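Local coordinates for flavin reductase domain protein (Arthrobacter sp., PDB 2QCK) that probably binds FMN and reduces flavin at the expense of a nicotinamide cofactor, as many members of the flavin reductase-like family do, at residues R18-V24 and L150-S154; P35-T39 and S62-I67; H76-N82 and P109-A115. One frame throughout, in Å; residues are numbered along the deposited sequence.

Overall arrangement
All three contacts belong to one flavin reductase-like domain built round a large antiparallel sheet. Contacts 2 and 3 are largely buried, their centres about 17 Å apart, whereas contact 1 is only partly buried and lies where the second subunit comes close; contact 3 touches that subunit too. Strand 22-31 ties them together: it carries part of contact 1 and pairs with strand 34-40 of contact 2 and strand 72-77 of contact 3. Contact 1 is chiefly backbone pairing with a polar side-chain bond at its end, contact 2 sets aromatic rings against a helix without a hydrogen bond between its segments, and contact 3 mixes apolar packing with an asparagine-held turn.

Contact 1: residues R18-V24 and L150-S154; sequences RRHAAGV and LLYHS
Ala22 and Tyr152 form a hydrogen-bonded pair of an antiparallel ladder, in which the short strand 151-153 joins the start of strand 22-31 in the main sheet of this flavin reductase-like domain. The stronger of their two backbone bonds runs from Tyr152 N to Ala22 O (2.8 Å); the return bond from Ala22 N to Tyr152 O is weak. One step on, Gly23 and Leu151 make a non-hydrogen-bonded pair, their CA atoms only 4.3 Å apart, and Val24 N then bonds to Leu150 O at 3.0 Å.

Apolar packing follows the ladder. With CG1 of Val24 anti to the backbone N (chi1 -176°), CG2 is the branch set against Tyr152 CB, 3.6 Å away; a beta-branched residue suits this crossing because its two methyls branch close to the backbone, so that one can lie against the neighbouring strand. Farther out, the small Ala21 lets its CB meet His153 CB at 4.0 Å. Leu151 also packs on Ala21 of the second subunit.

Polar side chains finish the contact. Arg18 is long enough to reach Ser154 while its NE forms a salt bridge with Glu15. A bend at chi3 (63°) brings NH1 to Ser154 OG at 2.9 Å, with the hydroxyl oxygen in the guanidinium plane.

Contact 2: residues P35-T39 and S62-I67; sequences PYGFT and SSWPAI. With PO4 (phosphate ion), chain B.
The Tyr36 ring has the methyl of Ala66 over one face and Ser63 OG at its edge. Ala66 CB stands 4.3 Å from the ring centroid, 27° off the normal, which makes a CH-pi contact; alanine suits the place because its short side chain lets the helix approach the ring closely. Ser62 O comes to the same ring obliquely, 3.6 Å from CE2. Ser63 OG and Ile67 CG1 approach the Phe38 ring obliquely too, the latter 4.1 Å from CE1, and Ser63 CB lies near CD1. Phe38 carries CG between its backbone N and carbonyl carbon (chi1 53°), a placement that directs the ring across to Ser63 and Ile67.

Tyr36 and Phe38 both point toward segment 62-67, with Gly37 between them, so two rings of one strand flank the small Ser63. No hydrogen bond joins the two segments; rings pack against methyl and methylene groups and serine oxygens. Within the helix's first turn, Ser63 O accepts Ile67 N at 3.1 Å. Phe55 and Met57 of strand 51-58 also pack on Phe38. Trp64 turns away from the strand, and its NE1 makes a weak hydrogen bond to phosphate O3 (2.8 Å), the ion probably coming from the crystallisation liquor. The arrangement is helix-on-sheet packing, in which helix 64-69 lies against strand 34-40 in the flavin reductase-like domain.

Contact 3: residues H76-N82 and P109-A115; sequences HMLGLDN and PILKDVA
His76 meets Leu111 where the end of strand 72-77, in the main sheet of the flavin reductase-like domain, joins the small two-stranded sheet of 101-103 and 109-111 and the loop that follows it. Leu111 CG lies over the centre of the imidazole, 3.8 Å from its centroid, in a CH-pi contact, while Ile110 CA and Val114 CG2 come in at the ring edge. Histidine suits this buried place because its flat ring offers a face to leucine while ND1 bonds to Ile26 O of the neighbouring strand.

Next along the chain, Met77, a selenomethionine here, uses its carbonyl: Ala115 N bonds to Met77 O at 2.9 Å. The small Ala115 side chain can lie close by, its CB 4.1 Å from Met77 CB, and Met16 of the second subunit packs on both residues. Leu78 then reaches Val114, CD2 to CG1 at 3.8 Å, the two side chains crossing at a slant, with Leu85 of helix 83-88 also packing on Val114.

From Gly79 the chain turns, and Asn82 N bonds back to Gly79 O. Asn82, at the N-cap position of helix 83-88, uses its amide not as a cap but to join this turn to segment 109-115, since it can accept and donate at once. OD1 takes Gly79 N at 2.8 Å, fixing the turn. ND2 bonds to Asp113 O at 2.8 Å, nearly straight and in the amide plane, but from above the plane of the Asp113 carbonyl.

Contact 1: residues R18-V24 and L150-S154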
ATOM      1  N   ARG A  18      -8.418   7.831   5.409  1.00 47.61           N
ATOM      2  CA  ARG A  18      -9.544   8.144   4.516  1.00 49.20           C
ATOM      3  C   ARG A  18      -9.069   8.965   3.329  1.00 47.99           C
ATOM      4  O   ARG A  18      -9.574   8.836   2.240  1.00 52.30           O
ATOM      5  CB  ARG A  18     -10.630   8.933   5.260  1.00 49.19           C
ATOM      6  CG  ARG A  18     -11.953   9.064   4.496  1.00 50.49           C
ATOM      7  CD  ARG A  18     -12.957  10.080   5.097  1.00 52.33           C
ATOM      8  NE  ARG A  18     -12.455  11.460   5.104  1.00 49.01           N
ATOM      9  CZ  ARG A  18     -12.324  12.223   4.019  1.00 59.01           C
ATOM     10  NH1 ARG A  18     -12.684  11.789   2.814  1.00 58.49           N
ATOM     11  NH2 ARG A  18     -11.838  13.450   4.134  1.00 60.25           N
ATOM     12  N   ARG A  19      -8.088   9.821   3.557  1.00 49.00           N
ATOM     13  CA  ARG A  19      -7.567  10.700   2.526  1.00 47.53           C
ATOM     14  C   ARG A  19      -6.458  10.090   1.684  1.00 47.84           C
ATOM     15  O   ARG A  19      -5.909  10.756   0.785  1.00 51.93           O
ATOM     16  CB  ARG A  19      -7.037  11.969   3.178  1.00 48.88           C
ATOM     17  CG  ARG A  19      -8.104  12.814   3.875  1.00 47.13           C
ATOM     18  CD  ARG A  19      -7.528  14.157   4.266  1.00 47.21           C
ATOM     19  NE  ARG A  19      -8.538  14.891   5.012  1.00 52.02           N
ATOM     20  CZ  ARG A  19      -8.467  16.177   5.318  1.00 54.61           C
ATOM     21  NH1 ARG A  19      -7.430  16.924   4.944  1.00 48.19           N
ATOM     22  NH2 ARG A  19      -9.456  16.727   6.009  1.00 53.67           N
ATOM     23  N   HIS A  20      -6.103   8.848   1.973  1.00 44.20           N
ATOM     24  CA  HIS A  20      -5.016   8.190   1.289  1.00 38.78           C
ATOM     25  C   HIS A  20      -5.657   7.179   0.344  1.00 40.82           C
ATOM     26  O   HIS A  20      -6.326   6.261   0.803  1.00 41.62           O
ATOM     27  CB  HIS A  20      -4.142   7.511   2.341  1.00 39.50           C
ATOM     28  CG  HIS A  20      -2.887   6.922   1.807  1.00 41.04           C
ATOM     29  ND1 HIS A  20      -1.893   7.693   1.233  1.00 31.66           N
ATOM     30  CD2 HIS A  20      -2.445   5.646   1.767  1.00 43.29           C
ATOM     31  CE1 HIS A  20      -0.897   6.909   0.855  1.00 32.87           C
ATOM     32  NE2 HIS A  20      -1.201   5.663   1.173  1.00 44.95           N
ATOM     33  N   ALA A  21      -5.477   7.341  -0.964  1.00 37.05           N
ATOM     34  CA  ALA A  21      -6.077   6.421  -1.941  1.00 36.36           C
ATOM     35  C   ALA A  21      -5.251   5.133  -2.051  1.00 34.98           C
ATOM     36  O   ALA A  21      -4.098   5.046  -1.593  1.00 35.86           O
ATOM     37  CB  ALA A  21      -6.158   7.099  -3.295  1.00 37.53           C
ATOM     38  N   ALA A  22      -5.806   4.114  -2.698  1.00 36.27           N
ATOM     39  CA  ALA A  22      -5.117   2.839  -2.762  1.00 36.43           C
ATOM     40  C   ALA A  22      -5.587   2.026  -3.965  1.00 34.83           C
ATOM     41  O   ALA A  22      -6.711   2.189  -4.396  1.00 36.59           O
ATOM     42  CB  ALA A  22      -5.373   2.069  -1.470  1.00 36.42           C
ATOM     43  N   GLY A  23      -4.728   1.171  -4.494  1.00 36.53           N
ATOM     44  CA  GLY A  23      -5.152   0.210  -5.484  1.00 34.64           C
ATOM     45  C   GLY A  23      -5.829  -0.960  -4.836  1.00 33.62           C
ATOM     46  O   GLY A  23      -5.620  -1.208  -3.675  1.00 34.77           O
ATOM     47  N   VAL A  24      -6.587  -1.732  -5.616  1.00 31.05           N
ATOM     48  CA  VAL A  24      -7.409  -2.811  -5.069  1.00 33.06           C
ATOM     49  C   VAL A  24      -6.900  -4.124  -5.650  1.00 31.76           C
ATOM     50  O   VAL A  24      -6.775  -4.238  -6.867  1.00 30.60           O
ATOM     51  CB  VAL A  24      -8.926  -2.574  -5.368  1.00 30.63           C
ATOM     52  CG1 VAL A  24      -9.817  -3.665  -4.710  1.00 32.23           C
ATOM     53  CG2 VAL A  24      -9.342  -1.164  -4.898  1.00 39.50           C
ATOM     54  N   LEU A 150      -8.108  -0.531 -10.792  1.00 37.29           N
ATOM     55  CA  LEU A 150      -9.146  -0.151  -9.834  1.00 29.98           C
ATOM     56  C   LEU A 150      -8.506   0.444  -8.581  1.00 34.05           C
ATOM     57  O   LEU A 150      -7.540  -0.119  -8.005  1.00 34.18           O
ATOM     58  CB  LEU A 150      -9.993  -1.380  -9.475  1.00 31.66           C
ATOM     59  CG  LEU A 150     -11.282  -1.246  -8.649  1.00 31.60           C
ATOM     60  CD1 LEU A 150     -12.279  -0.381  -9.395  1.00 26.85           C
ATOM     61  CD2 LEU A 150     -11.840  -2.639  -8.359  1.00 26.72           C
ATOM     62  N   LEU A 151      -9.075   1.573  -8.158  1.00 36.10           N
ATOM     63  CA  LEU A 151      -8.656   2.271  -6.958  1.00 37.68           C
ATOM     64  C   LEU A 151      -9.791   2.308  -5.974  1.00 34.79           C
ATOM     65  O   LEU A 151     -10.958   2.109  -6.335  1.00 35.45           O
ATOM     66  CB  LEU A 151      -8.264   3.690  -7.297  1.00 40.13           C
ATOM     67  CG  LEU A 151      -7.528   3.886  -8.622  1.00 38.93           C
ATOM     68  CD1 LEU A 151      -7.544   5.375  -8.955  1.00 52.58           C
ATOM     69  CD2 LEU A 151      -6.159   3.358  -8.500  1.00 39.85           C
ATOM     70  N   TYR A 152      -9.443   2.528  -4.711  1.00 34.09           N
ATOM     71  CA  TYR A 152     -10.454   2.722  -3.676  1.00 34.38           C
ATOM     72  C   TYR A 152     -10.025   3.885  -2.816  1.00 36.37           C
ATOM     73  O   TYR A 152      -8.873   3.983  -2.415  1.00 36.74           O
ATOM     74  CB  TYR A 152     -10.516   1.518  -2.819  1.00 36.89           C
ATOM     75  CG  TYR A 152     -11.674   1.479  -1.886  1.00 29.03           C
ATOM     76  CD1 TYR A 152     -12.931   1.196  -2.347  1.00 44.60           C
ATOM     77  CD2 TYR A 152     -11.519   1.725  -0.512  1.00 34.80           C
ATOM     78  CE1 TYR A 152     -13.986   1.129  -1.509  1.00 33.26           C
ATOM     79  CE2 TYR A 152     -12.616   1.666   0.349  1.00 33.51           C
ATOM     80  CZ  TYR A 152     -13.831   1.371  -0.171  1.00 43.34           C
ATOM     81  OH  TYR A 152     -14.944   1.286   0.640  1.00 41.45           O
ATOM     82  N   HIS A 153     -10.946   4.789  -2.560  1.00 36.98           N
ATOM     83  CA  HIS A 153     -10.615   6.013  -1.886  1.00 38.92           C
ATOM     84  C   HIS A 153     -11.877   6.488  -1.184  1.00 40.38           C
ATOM     85  O   HIS A 153     -12.973   6.472  -1.778  1.00 37.96           O
ATOM     86  CB  HIS A 153     -10.156   7.050  -2.903  1.00 42.90           C
ATOM     87  CG  HIS A 153     -10.305   8.451  -2.432  1.00 47.52           C
ATOM     88  ND1 HIS A 153      -9.882   8.863  -1.181  1.00 62.17           N
ATOM     89  CD2 HIS A 153     -10.864   9.533  -3.018  1.00 53.32           C
ATOM     90  CE1 HIS A 153     -10.163  10.146  -1.021  1.00 56.32           C
ATOM     91  NE2 HIS A 153     -10.755  10.577  -2.122  1.00 58.82           N
ATOM     92  N   SER A 154     -11.694   6.885   0.072  1.00 39.15           N
ATOM     93  CA  SER A 154     -12.756   7.375   0.941  1.00 40.78           C
ATOM     94  C   SER A 154     -14.078   6.657   0.680  1.00 38.54           C
ATOM     95  O   SER A 154     -15.097   7.272   0.407  1.00 42.84           O
ATOM     96  CB  SER A 154     -12.936   8.869   0.764  1.00 41.48           C
ATOM     97  OG  SER A 154     -13.849   9.324   1.757  1.00 46.45           O
TER

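Contact 2: residues P35-T39 and S62-I67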
ATOM      1  N   PRO A  35     -11.796 -22.775  -0.231  1.00 34.24           N
ATOM      2  CA  PRO A  35     -11.227 -21.510  -0.664  1.00 34.97           C
ATOM      3  C   PRO A  35     -11.654 -20.348   0.201  1.00 33.88           C
ATOM      4  O   PRO A  35     -12.809 -20.242   0.590  1.00 37.54           O
ATOM      5  CB  PRO A  35     -11.772 -21.325  -2.076  1.00 34.31           C
ATOM      6  CG  PRO A  35     -13.072 -22.048  -2.086  1.00 36.32           C
ATOM      7  CD  PRO A  35     -12.876 -23.222  -1.134  1.00 36.21           C
ATOM      8  N   TYR A  36     -10.700 -19.490   0.502  1.00 33.34           N
ATOM      9  CA  TYR A  36     -10.946 -18.248   1.200  1.00 29.08           C
ATOM     10  C   TYR A  36     -10.310 -17.155   0.382  1.00 31.80           C
ATOM     11  O   TYR A  36      -9.352 -17.409  -0.337  1.00 32.77           O
ATOM     12  CB  TYR A  36     -10.280 -18.260   2.553  1.00 33.64           C
ATOM     13  CG  TYR A  36     -10.953 -19.128   3.556  1.00 33.68           C
ATOM     14  CD1 TYR A  36     -10.761 -20.482   3.546  1.00 32.11           C
ATOM     15  CD2 TYR A  36     -11.772 -18.587   4.512  1.00 41.17           C
ATOM     16  CE1 TYR A  36     -11.367 -21.296   4.459  1.00 37.09           C
ATOM     17  CE2 TYR A  36     -12.375 -19.375   5.433  1.00 42.45           C
ATOM     18  CZ  TYR A  36     -12.182 -20.731   5.399  1.00 42.85           C
ATOM     19  OH  TYR A  36     -12.806 -21.527   6.334  1.00 44.80           O
ATOM     20  N   GLY A  37     -10.805 -15.925   0.517  1.00 30.67           N
ATOM     21  CA  GLY A  37     -10.169 -14.800  -0.173  1.00 32.05           C
ATOM     22  C   GLY A  37     -10.769 -13.499   0.268  1.00 32.36           C
ATOM     23  O   GLY A  37     -11.845 -13.476   0.831  1.00 34.49           O
ATOM     24  N   PHE A  38     -10.078 -12.399   0.015  1.00 34.60           N
ATOM     25  CA  PHE A  38     -10.579 -11.140   0.509  1.00 33.17           C
ATOM     26  C   PHE A  38      -9.968  -9.975  -0.275  1.00 33.43           C
ATOM     27  O   PHE A  38      -8.851 -10.061  -0.758  1.00 30.50           O
ATOM     28  CB  PHE A  38     -10.299 -11.047   2.020  1.00 37.75           C
ATOM     29  CG  PHE A  38      -8.866 -11.279   2.380  1.00 39.79           C
ATOM     30  CD1 PHE A  38      -8.356 -12.585   2.532  1.00 36.72           C
ATOM     31  CD2 PHE A  38      -7.999 -10.217   2.504  1.00 36.57           C
ATOM     32  CE1 PHE A  38      -7.020 -12.814   2.837  1.00 37.58           C
ATOM     33  CE2 PHE A  38      -6.659 -10.437   2.789  1.00 37.39           C
ATOM     34  CZ  PHE A  38      -6.186 -11.758   2.983  1.00 38.25           C
ATOM     35  N   THR A  39     -10.743  -8.913  -0.439  1.00 29.61           N
ATOM     36  CA  THR A  39     -10.300  -7.700  -1.101  1.00 32.23           C
ATOM     37  C   THR A  39      -9.340  -7.037  -0.149  1.00 28.79           C
ATOM     38  O   THR A  39      -9.569  -7.048   1.037  1.00 31.11           O
ATOM     39  CB  THR A  39     -11.543  -6.797  -1.434  1.00 33.29           C
ATOM     40  OG1 THR A  39     -12.338  -7.495  -2.379  1.00 32.83           O
ATOM     41  CG2 THR A  39     -11.204  -5.395  -2.036  1.00 28.94           C
ATOM     42  N   SER A  62     -12.373 -13.228   8.564  1.00 35.02           N
ATOM     43  CA  SER A  62     -12.824 -14.616   8.369  1.00 32.24           C
ATOM     44  C   SER A  62     -11.739 -15.437   7.660  1.00 33.68           C
ATOM     45  O   SER A  62     -11.761 -16.654   7.655  1.00 37.48           O
ATOM     46  CB  SER A  62     -14.133 -14.617   7.548  1.00 33.33           C
ATOM     47  OG  SER A  62     -13.925 -14.003   6.291  1.00 41.86           O
ATOM     48  N   SER A  63     -10.778 -14.773   7.056  1.00 35.99           N
ATOM     49  CA  SER A  63      -9.715 -15.471   6.368  1.00 35.95           C
ATOM     50  C   SER A  63      -8.422 -15.566   7.184  1.00 36.45           C
ATOM     51  O   SER A  63      -7.415 -16.069   6.667  1.00 33.93           O
ATOM     52  CB  SER A  63      -9.398 -14.739   5.065  1.00 36.92           C
ATOM     53  OG  SER A  63     -10.544 -14.684   4.240  1.00 35.53           O
ATOM     54  N   TRP A  64      -8.394 -15.080   8.421  1.00 35.14           N
ATOM     55  CA  TRP A  64      -7.117 -15.091   9.180  1.00 35.14           C
ATOM     56  C   TRP A  64      -6.606 -16.533   9.461  1.00 33.46           C
ATOM     57  O   TRP A  64      -5.422 -16.832   9.242  1.00 36.08           O
ATOM     58  CB  TRP A  64      -7.215 -14.252  10.469  1.00 37.41           C
ATOM     59  CG  TRP A  64      -6.043 -14.484  11.351  1.00 36.14           C
ATOM     60  CD1 TRP A  64      -6.011 -15.202  12.517  1.00 34.50           C
ATOM     61  CD2 TRP A  64      -4.691 -14.114  11.069  1.00 38.24           C
ATOM     62  NE1 TRP A  64      -4.721 -15.246  13.012  1.00 32.94           N
ATOM     63  CE2 TRP A  64      -3.889 -14.590  12.142  1.00 32.06           C
ATOM     64  CE3 TRP A  64      -4.086 -13.383  10.046  1.00 38.03           C
ATOM     65  CZ2 TRP A  64      -2.536 -14.379  12.201  1.00 34.64           C
ATOM     66  CZ3 TRP A  64      -2.722 -13.196  10.105  1.00 34.67           C
ATOM     67  CH2 TRP A  64      -1.965 -13.689  11.177  1.00 37.66           C
ATOM     68  N   PRO A  65      -7.480 -17.429   9.918  1.00 34.91           N
ATOM     69  CA  PRO A  65      -7.025 -18.758  10.162  1.00 32.33           C
ATOM     70  C   PRO A  65      -6.462 -19.417   8.919  1.00 32.92           C
ATOM     71  O   PRO A  65      -5.510 -20.164   9.041  1.00 34.08           O
ATOM     72  CB  PRO A  65      -8.282 -19.474  10.667  1.00 33.30           C
ATOM     73  CG  PRO A  65      -9.059 -18.392  11.301  1.00 39.07           C
ATOM     74  CD  PRO A  65      -8.888 -17.278  10.315  1.00 34.21           C
ATOM     75  N   ALA A  66      -7.034 -19.145   7.743  1.00 30.66           N
ATOM     76  CA  ALA A  66      -6.516 -19.706   6.473  1.00 30.39           C
ATOM     77  C   ALA A  66      -5.102 -19.199   6.249  1.00 31.34           C
ATOM     78  O   ALA A  66      -4.177 -19.976   5.963  1.00 34.19           O
ATOM     79  CB  ALA A  66      -7.396 -19.322   5.279  1.00 30.78           C
ATOM     80  N   ILE A  67      -4.923 -17.904   6.468  1.00 31.47           N
ATOM     81  CA  ILE A  67      -3.610 -17.266   6.294  1.00 28.52           C
ATOM     82  C   ILE A  67      -2.563 -17.697   7.341  1.00 31.78           C
ATOM     83  O   ILE A  67      -1.367 -17.889   7.021  1.00 33.45           O
ATOM     84  CB  ILE A  67      -3.787 -15.711   6.261  1.00 32.44           C
ATOM     85  CG1 ILE A  67      -4.620 -15.286   5.034  1.00 35.71           C
ATOM     86  CG2 ILE A  67      -2.445 -14.998   6.182  1.00 26.14           C
ATOM     87  CD1 ILE A  67      -3.900 -15.356   3.688  1.00 30.85           C
TER
HETATM   88  P   PO4 B 167      -2.956 -17.678  15.215  0.50 40.39           P
HETATM   89  O1  PO4 B 167      -1.893 -18.564  14.611  0.50 31.76           O
HETATM   90  O2  PO4 B 167      -2.401 -16.288  15.474  0.50 46.70           O
HETATM   91  O3  PO4 B 167      -4.067 -17.673  14.201  0.50 46.34           O
HETATM   92  O4  PO4 B 167      -3.505 -18.230  16.516  0.50 44.65           O

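Contact 3: residues H76-N82 and P109-A115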
ATOM      1  N   HIS A  76      -4.402 -10.974  -6.715  1.00 29.82           N
ATOM      2  CA  HIS A  76      -4.997 -10.570  -8.003  1.00 30.21           C
ATOM      3  C   HIS A  76      -5.098  -9.078  -8.108  1.00 31.81           C
ATOM      4  O   HIS A  76      -5.699  -8.440  -7.255  1.00 34.61           O
ATOM      5  CB  HIS A  76      -6.373 -11.151  -8.169  1.00 31.45           C
ATOM      6  CG  HIS A  76      -6.390 -12.637  -8.083  1.00 27.53           C
ATOM      7  ND1 HIS A  76      -6.223 -13.302  -6.887  1.00 33.38           N
ATOM      8  CD2 HIS A  76      -6.556 -13.585  -9.030  1.00 32.10           C
ATOM      9  CE1 HIS A  76      -6.302 -14.605  -7.101  1.00 30.19           C
ATOM     10  NE2 HIS A  76      -6.495 -14.800  -8.395  1.00 23.69           N
HETATM   11  N   MSE A  77      -4.494  -8.526  -9.140  1.00 34.28           N
HETATM   12  CA  MSE A  77      -4.627  -7.087  -9.452  1.00 36.00           C
HETATM   13  C   MSE A  77      -5.892  -6.948 -10.279  1.00 34.40           C
HETATM   14  O   MSE A  77      -6.198  -7.803 -11.121  1.00 39.24           O
HETATM   15  CB  MSE A  77      -3.434  -6.600 -10.261  1.00 36.19           C
HETATM   16  CG  MSE A  77      -2.227  -6.313  -9.409  1.00 43.12           C
HETATM   17 SE   MSE A  77      -1.431  -7.886  -8.516  0.75 39.89          SE
HETATM   18  CE  MSE A  77       0.137  -6.919  -7.713  1.00 32.63           C
ATOM     19  N   LEU A  78      -6.626  -5.877 -10.007  1.00 36.71           N
ATOM     20  CA  LEU A  78      -7.968  -5.655 -10.513  1.00 35.67           C
ATOM     21  C   LEU A  78      -7.989  -4.465 -11.450  1.00 37.16           C
ATOM     22  O   LEU A  78      -7.276  -3.481 -11.255  1.00 35.17           O
ATOM     23  CB  LEU A  78      -8.927  -5.404  -9.325  1.00 33.34           C
ATOM     24  CG  LEU A  78      -9.091  -6.557  -8.336  1.00 38.17           C
ATOM     25  CD1 LEU A  78     -10.299  -6.342  -7.434  1.00 33.80           C
ATOM     26  CD2 LEU A  78      -9.231  -7.903  -9.047  1.00 34.55           C
ATOM     27  N   GLY A  79      -8.797  -4.565 -12.496  1.00 38.03           N
ATOM     28  CA  GLY A  79      -9.140  -3.390 -13.278  1.00 35.78           C
ATOM     29  C   GLY A  79     -10.559  -2.923 -13.033  1.00 36.43           C
ATOM     30  O   GLY A  79     -11.296  -3.490 -12.245  1.00 33.21           O
ATOM     31  N   LEU A  80     -10.964  -1.899 -13.763  1.00 39.17           N
ATOM     32  CA  LEU A  80     -12.303  -1.352 -13.623  1.00 38.01           C
ATOM     33  C   LEU A  80     -13.395  -2.356 -13.905  1.00 38.54           C
ATOM     34  O   LEU A  80     -14.442  -2.300 -13.282  1.00 38.68           O
ATOM     35  CB  LEU A  80     -12.486  -0.169 -14.557  1.00 39.15           C
ATOM     36  CG  LEU A  80     -11.523   0.976 -14.388  1.00 38.93           C
ATOM     37  CD1 LEU A  80     -12.107   2.205 -15.066  1.00 42.08           C
ATOM     38  CD2 LEU A  80     -11.243   1.266 -12.934  1.00 40.57           C
ATOM     39  N   ASP A  81     -13.157  -3.292 -14.819  1.00 38.16           N
ATOM     40  CA  ASP A  81     -14.154  -4.319 -15.099  1.00 36.43           C
ATOM     41  C   ASP A  81     -14.255  -5.326 -13.958  1.00 38.10           C
ATOM     42  O   ASP A  81     -15.117  -6.188 -13.970  1.00 35.93           O
ATOM     43  CB  ASP A  81     -13.833  -5.048 -16.403  1.00 39.26           C
ATOM     44  CG  ASP A  81     -14.103  -4.191 -17.631  1.00 43.05           C
ATOM     45  N   ASN A  82     -13.383  -5.233 -12.963  1.00 36.99           N
ATOM     46  CA  ASN A  82     -13.424  -6.158 -11.835  1.00 35.30           C
ATOM     47  C   ASN A  82     -14.070  -5.522 -10.578  1.00 34.05           C
ATOM     48  O   ASN A  82     -13.901  -6.058  -9.493  1.00 36.47           O
ATOM     49  CB  ASN A  82     -12.023  -6.634 -11.466  1.00 32.49           C
ATOM     50  CG  ASN A  82     -11.282  -7.314 -12.590  1.00 36.99           C
ATOM     51  OD1 ASN A  82     -10.129  -7.005 -12.843  1.00 31.47           O
ATOM     52  ND2 ASN A  82     -11.914  -8.270 -13.232  1.00 31.84           N
ATOM     53  N   PRO A 109      -6.673 -20.738  -5.163  1.00 32.71           N
ATOM     54  CA  PRO A 109      -7.803 -20.297  -5.973  1.00 29.31           C
ATOM     55  C   PRO A 109      -7.436 -19.085  -6.821  1.00 29.51           C
ATOM     56  O   PRO A 109      -7.003 -18.038  -6.300  1.00 30.97           O
ATOM     57  CB  PRO A 109      -8.865 -19.935  -4.928  1.00 29.83           C
ATOM     58  CG  PRO A 109      -8.363 -20.454  -3.627  1.00 26.07           C
ATOM     59  CD  PRO A 109      -6.887 -20.395  -3.747  1.00 27.80           C
ATOM     60  N   ILE A 110      -7.584 -19.259  -8.124  1.00 30.92           N
ATOM     61  CA  ILE A 110      -7.321 -18.251  -9.129  1.00 32.13           C
ATOM     62  C   ILE A 110      -8.640 -17.696  -9.709  1.00 32.49           C
ATOM     63  O   ILE A 110      -9.479 -18.438 -10.256  1.00 35.12           O
ATOM     64  CB  ILE A 110      -6.346 -18.757 -10.254  1.00 32.90           C
ATOM     65  CG1 ILE A 110      -5.025 -19.240  -9.644  1.00 33.84           C
ATOM     66  CG2 ILE A 110      -6.063 -17.610 -11.254  1.00 35.44           C
ATOM     67  CD1 ILE A 110      -4.179 -18.126  -8.996  1.00 37.46           C
ATOM     68  N   LEU A 111      -8.801 -16.381  -9.560  1.00 31.96           N
ATOM     69  CA  LEU A 111      -9.939 -15.654 -10.036  1.00 31.29           C
ATOM     70  C   LEU A 111      -9.733 -15.308 -11.483  1.00 33.94           C
ATOM     71  O   LEU A 111      -8.687 -14.798 -11.857  1.00 34.80           O
ATOM     72  CB  LEU A 111     -10.110 -14.348  -9.264  1.00 33.13           C
ATOM     73  CG  LEU A 111     -10.145 -14.393  -7.742  1.00 35.77           C
ATOM     74  CD1 LEU A 111     -10.361 -12.960  -7.192  1.00 32.54           C
ATOM     75  CD2 LEU A 111     -11.200 -15.382  -7.284  1.00 36.71           C
ATOM     76  N   LYS A 112     -10.767 -15.575 -12.275  1.00 35.70           N
ATOM     77  CA  LYS A 112     -10.801 -15.310 -13.715  1.00 35.56           C
ATOM     78  C   LYS A 112     -10.888 -13.837 -14.042  1.00 35.16           C
ATOM     79  O   LYS A 112     -11.407 -13.037 -13.249  1.00 30.87           O
ATOM     80  CB  LYS A 112     -12.035 -15.976 -14.304  1.00 37.57           C
ATOM     81  CG  LYS A 112     -12.120 -17.475 -14.060  1.00 36.37           C
ATOM     82  CD  LYS A 112     -13.435 -18.039 -14.597  1.00 39.54           C
ATOM     83  CE  LYS A 112     -13.404 -19.563 -14.600  1.00 40.50           C
ATOM     84  NZ  LYS A 112     -14.749 -20.210 -14.782  1.00 42.04           N
ATOM     85  N   ASP A 113     -10.385 -13.478 -15.213  1.00 36.16           N
ATOM     86  CA  ASP A 113     -10.678 -12.176 -15.833  1.00 35.76           C
ATOM     87  C   ASP A 113     -10.129 -10.994 -15.076  1.00 33.28           C
ATOM     88  O   ASP A 113     -10.723  -9.933 -15.111  1.00 35.47           O
ATOM     89  CB  ASP A 113     -12.194 -11.969 -15.997  1.00 37.04           C
ATOM     90  CG  ASP A 113     -12.838 -12.950 -16.956  1.00 39.48           C
ATOM     91  OD1 ASP A 113     -12.243 -13.226 -18.019  1.00 50.63           O
ATOM     92  OD2 ASP A 113     -13.947 -13.427 -16.635  1.00 48.95           O
ATOM     93  N   VAL A 114      -9.005 -11.156 -14.394  1.00 35.92           N
ATOM     94  CA  VAL A 114      -8.396 -10.052 -13.609  1.00 31.19           C
ATOM     95  C   VAL A 114      -7.244  -9.473 -14.434  1.00 32.55           C
ATOM     96  O   VAL A 114      -6.909 -10.018 -15.503  1.00 30.66           O
ATOM     97  CB  VAL A 114      -7.915 -10.492 -12.183  1.00 31.23           C
ATOM     98  CG1 VAL A 114      -9.087 -10.949 -11.320  1.00 34.60           C
ATOM     99  CG2 VAL A 114      -6.870 -11.558 -12.242  1.00 33.38           C
ATOM    100  N   ALA A 115      -6.635  -8.405 -13.942  1.00 31.49           N
ATOM    101  CA  ALA A 115      -5.500  -7.761 -14.632  1.00 35.65           C
ATOM    102  C   ALA A 115      -4.249  -8.656 -14.672  1.00 38.72           C
ATOM    103  O   ALA A 115      -3.391  -8.541 -15.562  1.00 40.00           O
ATOM    104  CB  ALA A 115      -5.161  -6.428 -13.989  1.00 33.95           C
TER